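Local coordinates for DUTPase (Staphylococcus phage 11, PDB 4GV8), which hydrolyses dUTP to dUMP and pyrophosphate as a jelly-roll trimer, and is a moonlighting enzyme, at residues Q6-S11 / D48-I53; R15-N20 / Y27-A32; V58-S63 / T77-A82. One frame throughout, in Å; residues are numbered along the deposited sequence.

Contact 1. Residues Q6-S11 / D48-I53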
loop_
_atom_site.group_PDB
_atom_site.type_symbol
_atom_site.label_atom_id
_atom_site.label_comp_id
_atom_site.label_asym_id
_atom_site.label_seq_id
_atom_site.Cartn_x
_atom_site.Cartn_y
_atom_site.Cartn_z
ATOM N N GLN B 6 7.698 -9.236 -22.654
ATOM C CA GLN B 6 7.751 -8.189 -23.673
ATOM C C GLN B 6 7.554 -6.807 -23.083
ATOM O O GLN B 6 6.608 -6.577 -22.296
ATOM C CB GLN B 6 6.680 -8.412 -24.732
ATOM C CG GLN B 6 6.880 -9.665 -25.560
ATOM C CD GLN B 6 5.778 -9.779 -26.593
ATOM O OE1 GLN B 6 5.949 -9.396 -27.747
ATOM N NE2 GLN B 6 4.627 -10.247 -26.164
ATOM N N VAL B 7 8.429 -5.889 -23.487
ATOM C CA VAL B 7 8.364 -4.486 -23.106
ATOM C C VAL B 7 8.394 -3.618 -24.374
ATOM O O VAL B 7 9.244 -3.804 -25.247
ATOM C CB VAL B 7 9.555 -4.110 -22.180
ATOM C CG1 VAL B 7 9.461 -2.653 -21.735
ATOM C CG2 VAL B 7 9.664 -5.077 -20.989
ATOM N N ARG B 8 7.467 -2.666 -24.473
ATOM C CA ARG B 8 7.531 -1.598 -25.495
ATOM C C ARG B 8 7.909 -0.276 -24.853
ATOM O O ARG B 8 7.294 0.104 -23.860
ATOM C CB ARG B 8 6.173 -1.409 -26.208
ATOM C CG ARG B 8 5.911 -2.411 -27.297
ATOM C CD ARG B 8 4.551 -2.287 -27.949
ATOM N NE ARG B 8 4.248 -0.924 -28.359
ATOM C CZ ARG B 8 3.132 -0.271 -28.038
ATOM N NH1 ARG B 8 2.140 -0.837 -27.311
ATOM N NH2 ARG B 8 2.995 0.961 -28.445
ATOM N N LEU B 9 8.918 0.411 -25.412
ATOM C CA LEU B 9 9.243 1.767 -25.055
ATOM C C LEU B 9 8.397 2.669 -25.957
ATOM O O LEU B 9 8.343 2.457 -27.171
ATOM C CB LEU B 9 10.756 2.003 -25.178
ATOM C CG LEU B 9 11.693 1.078 -24.375
ATOM C CD1 LEU B 9 13.129 1.583 -24.484
ATOM C CD2 LEU B 9 11.302 0.974 -22.887
ATOM N N LEU B 10 7.686 3.633 -25.376
ATOM C CA LEU B 10 6.660 4.413 -26.148
ATOM C C LEU B 10 7.140 5.796 -26.544
ATOM O O LEU B 10 6.480 6.513 -27.311
ATOM C CB LEU B 10 5.311 4.498 -25.410
ATOM C CG LEU B 10 4.750 3.120 -24.904
ATOM C CD1 LEU B 10 3.623 3.304 -23.857
ATOM C CD2 LEU B 10 4.327 2.206 -26.060
ATOM N N SER B 11 8.302 6.181 -26.047
ATOM C CA SER B 11 8.934 7.401 -26.510
ATOM C C SER B 11 10.439 7.334 -26.344
ATOM O O SER B 11 10.993 6.344 -25.823
ATOM C CB SER B 11 8.363 8.639 -25.787
ATOM O OG SER B 11 8.841 8.721 -24.457
ATOM N N ASP B 48 6.320 6.072 -19.912
ATOM C CA ASP B 48 6.366 5.758 -21.356
ATOM C C ASP B 48 6.833 4.306 -21.642
ATOM O O ASP B 48 7.585 4.004 -22.582
ATOM C CB ASP B 48 7.195 6.827 -22.125
ATOM C CG ASP B 48 6.493 8.165 -22.201
ATOM O OD1 ASP B 48 5.292 8.286 -21.833
ATOM O OD2 ASP B 48 7.109 9.114 -22.675
ATOM N N VAL B 49 6.330 3.387 -20.842
ATOM C CA VAL B 49 6.654 1.965 -21.007
ATOM C C VAL B 49 5.326 1.191 -20.993
ATOM O O VAL B 49 4.476 1.458 -20.144
ATOM C CB VAL B 49 7.645 1.488 -19.912
ATOM C CG1 VAL B 49 7.782 -0.030 -19.892
ATOM C CG2 VAL B 49 8.998 2.174 -20.090
ATOM N N ALA B 50 5.130 0.296 -21.968
ATOM C CA ALA B 50 4.083 -0.742 -21.900
ATOM C C ALA B 50 4.752 -2.139 -21.721
ATOM O O ALA B 50 5.866 -2.397 -22.182
ATOM C CB ALA B 50 3.167 -0.714 -23.125
ATOM N N VAL B 51 4.080 -3.016 -20.979
ATOM C CA VAL B 51 4.525 -4.403 -20.840
ATOM C C VAL B 51 3.334 -5.276 -21.273
ATOM O O VAL B 51 2.204 -4.778 -21.361
ATOM C CB VAL B 51 5.006 -4.713 -19.386
ATOM C CG1 VAL B 51 6.237 -3.862 -19.009
ATOM C CG2 VAL B 51 3.856 -4.517 -18.388
ATOM N N SER B 52 3.583 -6.549 -21.577
ATOM C CA SER B 52 2.533 -7.540 -21.789
ATOM C C SER B 52 2.716 -8.685 -20.775
ATOM O O SER B 52 3.433 -9.668 -21.034
ATOM C CB SER B 52 2.547 -8.106 -23.210
ATOM O OG SER B 52 1.380 -8.865 -23.450
ATOM N N ILE B 53 2.076 -8.528 -19.622
ATOM C CA ILE B 53 2.062 -9.550 -18.571
ATOM C C ILE B 53 1.141 -10.672 -19.051
ATOM O O ILE B 53 -0.003 -10.433 -19.523
ATOM C CB ILE B 53 1.576 -8.954 -17.219
ATOM C CG1 ILE B 53 2.595 -7.878 -16.755
ATOM C CG2 ILE B 53 1.374 -10.026 -16.111
ATOM C CD1 ILE B 53 2.056 -6.927 -15.714
HETATM O O HOH W 1 5.012 -10.572 -22.757
#
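V7 lies against V49 and V51 across two antiparallel strands. Its CB lies beside A50 O, and CG1 comes nearer to that oxygen. CG1, anti to the backbone N (chi1 -178°), reaches obliquely to V49 CG1 at 3.6 Å, and CG2 points the other way along the strand, to V51 CG1 at 4.1 Å. The same face carries L9, whose CD2 runs alongside V49 CG2 at 3.8 Å; M16 packs on both V7 and L9. R8 and A50 form a hydrogen-bonded pair, R8 N to A50 O 2.8 Å and A50 N to R8 O 2.9 Å, with their side chains on the other face. In the jelly-roll trimer this two-stranded sheet does not end with the chain: Q6 and V7 join a parallel ladder with a strand of the second subunit, whose F153 packs on R8 and A50. Past the strand, L10 N bonds to D48 O, while L10 CD1 reaches back to A50 CB. S11 OG gives its proton to D48 OD2 at 2.5 Å, on the carboxylate's anti side; D48 OD1 is held by N87. At the opposite end one water accepts from Q6 N and donates to S52 O, and S52 OG turns to H85.

Contact 2. Residues R15-N20 / Y27-A32. With DUP (2'-deoxyuridine 5'-alpha,beta-imido-triphosphate), chain L.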
loop_
_atom_site.group_PDB
_atom_site.type_symbol
_atom_site.label_atom_id
_atom_site.label_comp_id
_atom_site.label_asym_id
_atom_site.label_seq_id
_atom_site.Cartn_x
_atom_site.Cartn_y
_atom_site.Cartn_z
ATOM N N ARG B 15 12.726 4.269 -20.782
ATOM C CA ARG B 15 13.928 3.530 -20.504
ATOM C C ARG B 15 13.533 2.161 -20.084
ATOM O O ARG B 15 12.601 2.006 -19.278
ATOM C CB ARG B 15 14.711 4.154 -19.374
ATOM C CG ARG B 15 15.982 3.375 -19.107
ATOM C CD ARG B 15 16.839 4.094 -18.104
ATOM N NE ARG B 15 17.893 3.210 -17.631
ATOM C CZ ARG B 15 18.850 3.573 -16.778
ATOM N NH1 ARG B 15 18.906 4.821 -16.292
ATOM N NH2 ARG B 15 19.757 2.679 -16.403
ATOM N N MET B 16 14.251 1.178 -20.615
ATOM C CA MET B 16 14.016 -0.211 -20.273
ATOM C C MET B 16 14.054 -0.352 -18.748
ATOM O O MET B 16 15.015 0.090 -18.108
ATOM C CB MET B 16 15.092 -1.128 -20.930
ATOM C CG MET B 16 14.725 -1.574 -22.330
ATOM S SD MET B 16 13.117 -2.389 -22.531
ATOM C CE MET B 16 13.553 -4.094 -22.156
ATOM N N PRO B 17 12.992 -0.919 -18.152
ATOM C CA PRO B 17 13.111 -1.280 -16.731
ATOM C C PRO B 17 14.347 -2.142 -16.437
ATOM O O PRO B 17 14.940 -2.733 -17.332
ATOM C CB PRO B 17 11.857 -2.092 -16.472
ATOM C CG PRO B 17 10.880 -1.570 -17.472
ATOM C CD PRO B 17 11.676 -1.297 -18.708
ATOM N N GLU B 18 14.713 -2.216 -15.171
ATOM C CA GLU B 18 16.043 -2.680 -14.786
ATOM C C GLU B 18 16.015 -3.377 -13.440
ATOM O O GLU B 18 15.578 -2.798 -12.445
ATOM C CB GLU B 18 16.927 -1.450 -14.653
ATOM C CG GLU B 18 18.345 -1.587 -15.136
ATOM C CD GLU B 18 19.105 -0.305 -14.862
ATOM O OE1 GLU B 18 18.854 0.340 -13.806
ATOM O OE2 GLU B 18 19.943 0.065 -15.709
ATOM N N ARG B 19 16.528 -4.595 -13.404
ATOM C CA ARG B 19 16.694 -5.358 -12.160
ATOM C C ARG B 19 18.038 -5.127 -11.535
ATOM O O ARG B 19 19.082 -5.435 -12.164
ATOM C CB ARG B 19 16.618 -6.828 -12.449
ATOM C CG ARG B 19 15.270 -7.201 -12.943
ATOM C CD ARG B 19 15.244 -8.672 -13.203
ATOM N NE ARG B 19 15.408 -9.412 -11.977
ATOM C CZ ARG B 19 15.619 -10.725 -11.937
ATOM N NH1 ARG B 19 15.682 -11.455 -13.061
ATOM N NH2 ARG B 19 15.777 -11.319 -10.758
ATOM N N ASN B 20 17.996 -4.653 -10.285
ATOM C CA ASN B 20 19.193 -4.288 -9.518
ATOM C C ASN B 20 20.157 -5.509 -9.394
ATOM O O ASN B 20 21.300 -5.442 -9.854
ATOM C CB ASN B 20 18.748 -3.645 -8.170
ATOM C CG ASN B 20 19.908 -3.126 -7.290
ATOM O OD1 ASN B 20 21.088 -3.332 -7.574
ATOM N ND2 ASN B 20 19.546 -2.464 -6.176
ATOM N N TYR B 27 11.738 -5.057 -11.110
ATOM C CA TYR B 27 12.333 -4.252 -12.188
ATOM C C TYR B 27 12.060 -2.784 -11.840
ATOM O O TYR B 27 10.908 -2.356 -11.664
ATOM C CB TYR B 27 11.744 -4.583 -13.559
ATOM C CG TYR B 27 11.716 -6.056 -13.846
ATOM C CD1 TYR B 27 12.663 -6.614 -14.685
ATOM C CD2 TYR B 27 10.773 -6.892 -13.246
ATOM C CE1 TYR B 27 12.668 -7.951 -14.947
ATOM C CE2 TYR B 27 10.772 -8.257 -13.491
ATOM C CZ TYR B 27 11.706 -8.772 -14.374
ATOM O OH TYR B 27 11.751 -10.112 -14.628
ATOM N N ASP B 28 13.146 -2.040 -11.683
ATOM C CA ASP B 28 13.082 -0.628 -11.433
ATOM C C ASP B 28 12.565 0.095 -12.655
ATOM O O ASP B 28 12.871 -0.229 -13.788
ATOM C CB ASP B 28 14.427 -0.107 -10.965
ATOM C CG ASP B 28 14.749 -0.535 -9.536
ATOM O OD1 ASP B 28 13.838 -0.533 -8.653
ATOM O OD2 ASP B 28 15.925 -0.826 -9.289
ATOM N N ILE B 29 11.700 1.051 -12.373
ATOM C CA ILE B 29 10.918 1.745 -13.365
ATOM C C ILE B 29 11.301 3.228 -13.275
ATOM O O ILE B 29 11.407 3.781 -12.164
ATOM C CB ILE B 29 9.405 1.591 -13.087
ATOM C CG1 ILE B 29 8.963 0.138 -13.176
ATOM C CG2 ILE B 29 8.610 2.417 -14.066
ATOM C CD1 ILE B 29 8.823 -0.354 -14.623
ATOM N N PHE B 30 11.439 3.861 -14.454
ATOM C CA PHE B 30 11.937 5.233 -14.580
ATOM C C PHE B 30 10.873 6.190 -15.058
ATOM O O PHE B 30 10.039 5.842 -15.879
ATOM C CB PHE B 30 13.167 5.304 -15.509
ATOM C CG PHE B 30 14.270 4.360 -15.134
ATOM C CD1 PHE B 30 15.329 4.786 -14.365
ATOM C CD2 PHE B 30 14.241 3.039 -15.566
ATOM C CE1 PHE B 30 16.331 3.927 -14.004
ATOM C CE2 PHE B 30 15.240 2.154 -15.191
ATOM C CZ PHE B 30 16.281 2.593 -14.407
ATOM N N SER B 31 10.928 7.417 -14.541
ATOM C CA SER B 31 10.042 8.473 -14.987
ATOM C C SER B 31 10.384 8.903 -16.434
ATOM O O SER B 31 11.541 9.063 -16.766
ATOM C CB SER B 31 10.137 9.690 -14.054
ATOM O OG SER B 31 9.229 10.690 -14.464
ATOM N N ALA B 32 9.359 9.062 -17.269
ATOM C CA ALA B 32 9.501 9.647 -18.579
ATOM C C ALA B 32 9.162 11.136 -18.524
ATOM O O ALA B 32 9.110 11.763 -19.572
ATOM C CB ALA B 32 8.579 8.956 -19.570
HETATM O O4 DUP L . 10.043 -1.402 4.175
HETATM C C4 DUP L . 11.174 -2.027 3.821
HETATM C C5 DUP L . 11.543 -2.147 2.487
HETATM C C6 DUP L . 12.742 -2.793 2.145
HETATM N N3 DUP L . 11.975 -2.547 4.761
HETATM C C2 DUP L . 13.163 -3.150 4.410
HETATM O O2 DUP L . 13.941 -3.660 5.406
HETATM N N1 DUP L . 13.557 -3.256 3.111
HETATM C "C1'" DUP L . 14.836 -3.893 2.740
HETATM C "C2'" DUP L . 14.584 -5.242 2.104
HETATM C "C3'" DUP L . 14.800 -5.007 0.619
HETATM O "O3'" DUP L . 15.290 -6.209 0.014
HETATM O "O4'" DUP L . 15.509 -3.035 1.786
HETATM C "C4'" DUP L . 15.752 -3.785 0.564
HETATM C "C5'" DUP L . 15.585 -2.880 -0.653
HETATM O "O5'" DUP L . 14.210 -2.611 -0.994
HETATM P PA DUP L . 13.925 -1.653 -2.274
HETATM O O1A DUP L . 12.456 -1.309 -2.157
HETATM O O2A DUP L . 14.433 -2.227 -3.554
HETATM N N3A DUP L . 14.800 -0.271 -1.855
HETATM P PB DUP L . 15.754 0.700 -2.860
HETATM O O1B DUP L . 15.374 0.345 -4.292
HETATM O O2B DUP L . 15.552 2.148 -2.436
HETATM O O3B DUP L . 17.292 0.211 -2.557
HETATM P PG DUP L . 18.241 -0.967 -3.249
HETATM O O2G DUP L . 17.416 -1.837 -4.208
HETATM O O1G DUP L . 19.102 -0.013 -3.976
HETATM O O3G DUP L . 18.795 -1.634 -2.028
HETATM O O HOH W 2 10.725 4.935 -18.585
HETATM O O HOH W 3 11.109 2.535 -16.904
HETATM O O HOH W 4 16.746 -0.906 -6.756
HETATM O O HOH W 5 15.326 -3.738 -8.533
#
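The beta hairpin of strands 18-19 and 26-30 carries N20 into a nucleotide pocket, while its other end is clasped by R15 lying over F30. The R15 chain, extended from CG to NE with CG anti to the backbone N (chi1 -179°), runs across the ring. CD sits over the centre of the F30 ring, 3.7 Å from its centroid, and the guanidinium beyond it lies flat and off-centre, its plane 5° from that of the ring: a stack with cation-pi character. R15 NH2 forms a salt bridge to E18 OE2 at 2.7 Å, though its hydrogen bond is weak, and E18 OE1 meets the ring edge in plane, 3.5 Å from F30 CZ. Within this outer hairpin of the jelly roll, E18 and D28 are the hydrogen-bonded pair, D28 N to E18 O at 2.7 Å. P17 CG packs beside I29 CD1 at 3.7 Å. R15 and F30 share no direct backbone bond, two waters bridging them instead. At the far end N20 ND2 donates to the gamma-phosphate oxygen O2G of the dUTP analogue at 3.0 Å, and another water links ND2 to D28 OD2. Y27 OH bonds to P145 O of the second subunit.

Contact 3. Residues V58-S63 / T77-A82. With DUP (2'-deoxyuridine 5'-alpha,beta-imido-triphosphate), chain J.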
loop_
_atom_site.group_PDB
_atom_site.type_symbol
_atom_site.label_atom_id
_atom_site.label_comp_id
_atom_site.label_asym_id
_atom_site.label_seq_id
_atom_site.Cartn_x
_atom_site.Cartn_y
_atom_site.Cartn_z
ATOM N N VAL B 58 -0.041 -10.947 -12.179
ATOM C CA VAL B 58 -0.349 -9.540 -11.979
ATOM C C VAL B 58 0.960 -8.780 -11.698
ATOM O O VAL B 58 1.898 -9.320 -11.042
ATOM C CB VAL B 58 -1.335 -9.320 -10.848
ATOM C CG1 VAL B 58 -0.696 -9.634 -9.440
ATOM C CG2 VAL B 58 -1.896 -7.919 -10.947
ATOM N N GLY B 59 1.048 -7.583 -12.265
ATOM C CA GLY B 59 2.145 -6.723 -11.960
ATOM C C GLY B 59 1.728 -5.812 -10.804
ATOM O O GLY B 59 0.583 -5.337 -10.692
ATOM N N LEU B 60 2.671 -5.569 -9.930
ATOM C CA LEU B 60 2.507 -4.625 -8.826
ATOM C C LEU B 60 3.502 -3.512 -9.031
ATOM O O LEU B 60 4.731 -3.693 -8.901
ATOM C CB LEU B 60 2.773 -5.327 -7.518
ATOM C CG LEU B 60 1.859 -6.535 -7.241
ATOM C CD1 LEU B 60 2.443 -7.233 -6.008
ATOM C CD2 LEU B 60 0.387 -6.096 -7.086
ATOM N N LEU B 61 2.965 -2.363 -9.399
ATOM C CA LEU B 61 3.764 -1.212 -9.648
ATOM C C LEU B 61 3.826 -0.427 -8.325
ATOM O O LEU B 61 2.836 0.160 -7.871
ATOM C CB LEU B 61 3.131 -0.390 -10.795
ATOM C CG LEU B 61 3.808 0.904 -11.215
ATOM C CD1 LEU B 61 5.205 0.610 -11.726
ATOM C CD2 LEU B 61 2.932 1.644 -12.229
ATOM N N THR B 62 5.012 -0.402 -7.732
ATOM C CA THR B 62 5.132 -0.191 -6.315
ATOM C C THR B 62 6.348 0.651 -5.934
ATOM O O THR B 62 7.287 0.886 -6.718
ATOM C CB THR B 62 5.124 -1.595 -5.626
ATOM O OG1 THR B 62 4.734 -1.440 -4.247
ATOM C CG2 THR B 62 6.440 -2.340 -5.800
ATOM N N SER B 63 6.313 1.142 -4.723
ATOM C CA SER B 63 7.342 2.059 -4.225
ATOM C C SER B 63 8.714 1.367 -4.059
ATOM O O SER B 63 8.796 0.130 -3.901
ATOM C CB SER B 63 6.904 2.604 -2.854
ATOM O OG SER B 63 6.940 1.540 -1.839
ATOM N N THR B 77 0.457 1.619 -4.843
ATOM C CA THR B 77 0.710 0.397 -5.630
ATOM C C THR B 77 -0.417 0.142 -6.657
ATOM O O THR B 77 -1.612 0.105 -6.339
ATOM C CB THR B 77 0.957 -0.814 -4.670
ATOM O OG1 THR B 77 2.157 -0.559 -3.891
ATOM C CG2 THR B 77 1.109 -2.149 -5.392
ATOM N N GLY B 78 0.016 0.040 -7.898
ATOM C CA GLY B 78 -0.846 -0.213 -9.029
ATOM C C GLY B 78 -0.861 -1.670 -9.353
ATOM O O GLY B 78 0.180 -2.333 -9.399
ATOM N N LYS B 79 -2.063 -2.174 -9.563
ATOM C CA LYS B 79 -2.256 -3.561 -10.011
ATOM C C LYS B 79 -2.354 -3.503 -11.523
ATOM O O LYS B 79 -3.282 -2.900 -12.084
ATOM C CB LYS B 79 -3.502 -4.162 -9.362
ATOM C CG LYS B 79 -3.329 -4.451 -7.869
ATOM C CD LYS B 79 -3.018 -3.285 -6.874
ATOM C CE LYS B 79 -4.182 -2.284 -6.739
ATOM N NZ LYS B 79 -3.971 -1.248 -5.687
ATOM N N ILE B 80 -1.374 -4.097 -12.181
ATOM C CA ILE B 80 -1.267 -4.062 -13.646
ATOM C C ILE B 80 -1.804 -5.407 -14.212
ATOM O O ILE B 80 -1.180 -6.453 -14.000
ATOM C CB ILE B 80 0.217 -3.836 -14.133
ATOM C CG1 ILE B 80 0.917 -2.721 -13.331
ATOM C CG2 ILE B 80 0.278 -3.599 -15.664
ATOM C CD1 ILE B 80 0.171 -1.370 -13.273
ATOM N N ASP B 81 -2.972 -5.378 -14.875
ATOM C CA ASP B 81 -3.576 -6.616 -15.399
ATOM C C ASP B 81 -2.823 -7.162 -16.606
ATOM O O ASP B 81 -2.265 -6.402 -17.449
ATOM C CB ASP B 81 -5.048 -6.405 -15.792
ATOM C CG ASP B 81 -5.875 -5.831 -14.675
ATOM O OD1 ASP B 81 -6.311 -6.584 -13.777
ATOM O OD2 ASP B 81 -6.112 -4.602 -14.711
ATOM N N ALA B 82 -2.897 -8.487 -16.718
ATOM C CA ALA B 82 -2.455 -9.245 -17.913
ATOM C C ALA B 82 -2.933 -8.631 -19.247
ATOM O O ALA B 82 -2.150 -8.493 -20.231
ATOM C CB ALA B 82 -2.868 -10.726 -17.790
HETATM O O4 DUP J . -0.929 2.611 -10.550
HETATM C C4 DUP J . -1.465 2.125 -11.701
HETATM C C5 DUP J . -2.582 1.307 -11.684
HETATM C C6 DUP J . -3.079 0.818 -12.843
HETATM N N3 DUP J . -0.879 2.339 -12.890
HETATM C C2 DUP J . -1.431 1.901 -14.046
HETATM O O2 DUP J . -0.836 2.255 -15.189
HETATM N N1 DUP J . -2.536 1.130 -14.039
HETATM C "C1'" DUP J . -3.132 0.598 -15.270
HETATM C "C2'" DUP J . -2.824 -0.893 -15.443
HETATM C "C3'" DUP J . -4.134 -1.588 -15.074
HETATM O "O3'" DUP J . -4.255 -2.852 -15.721
HETATM O "O4'" DUP J . -4.587 0.705 -15.230
HETATM C "C4'" DUP J . -5.225 -0.576 -15.429
HETATM C "C5'" DUP J . -6.502 -0.720 -14.601
HETATM O "O5'" DUP J . -6.259 -0.759 -13.171
HETATM P PA DUP J . -7.480 -0.599 -12.165
HETATM O O1A DUP J . -8.377 -1.765 -12.468
HETATM O O2A DUP J . -6.709 -0.490 -10.805
HETATM N N3A DUP J . -8.261 0.886 -12.454
HETATM P PB DUP J . -9.951 1.027 -12.622
HETATM O O1B DUP J . -10.634 -0.219 -12.069
HETATM O O2B DUP J . -10.314 2.373 -11.982
HETATM O O3B DUP J . -10.068 1.107 -14.276
HETATM P PG DUP J . -10.696 -0.015 -15.280
HETATM O O2G DUP J . -12.152 0.352 -15.356
HETATM O O1G DUP J . -10.425 -1.396 -14.669
HETATM O O3G DUP J . -9.891 0.113 -16.554
HETATM O O HOH W 6 3.564 1.642 -3.450
#
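Glycine stands on both strands of this antiparallel pairing, G59 opposite I80 and G78 opposite L61, and the second glycine lies directly against the nucleotide base. G78 CA is 3.2 Å from O4 of the uracil in the dUTP analogue, with no side chain between backbone and base. Next to it I80 CD1 touches the base at C2, 3.7 Å away, while also packing on L61 CB; with CG1 anti to the carbonyl carbon (chi1 -45°), CD1 is carried over to the base. L61 CD2 comes up to the base at N3, so two aliphatic side chains and a bare backbone form part of the uracil pocket. Four backbone bonds, nearly straight, lock the strands together, among them I80 N to G59 O with 176° at the hydrogen. Just beyond the ladder T62 OG1 donates to T77 OG1 at 2.7 Å, the side chains lying side by side, and T77 OG1 in turn donates to a water that also accepts from S63 N. On the face away from the base, the L60 and K79 side chains cross, L60 CD2 to K79 CG at 4.1 Å. The K79 chain, bent at chi2 and chi3, folds back to bond T77 O through NZ, which also holds T62 and S63 of the third subunit. Next along the chain, D81 grips the deoxyribose: its N donates to O3' and its OD2 accepts from O3' at 2.7 Å. The 3'-hydroxyl is therefore bound as both donor and acceptor, and the sugar C2' rests on I80 CD1, an arrangement consistent with a preference for a sugar lacking a 2'-hydroxyl.

Contact 3 is the buried one, inside the seven-stranded sheet; contacts 1 and 2 are partly buried and lie on the same side of the chain's centre, with contact 2 at an outermost strand of that sheet. Contact 1 belongs to a separate two-stranded sheet, but its V49 and D48 pack on R15 and A32 of contact 2, and its I53 reaches G59 and I80 of contact 3. I29 and L61 touch between contacts 2 and 3. Chemistry follows place: aliphatic pairs and a serine-aspartate bond in contact 1, a guanidinium stack and salt bridge in contact 2, apolar base packing and sugar bonds in contact 3. Contacts 2 and 3 meet different bound nucleotides, at the triphosphate and nucleoside ends respectively.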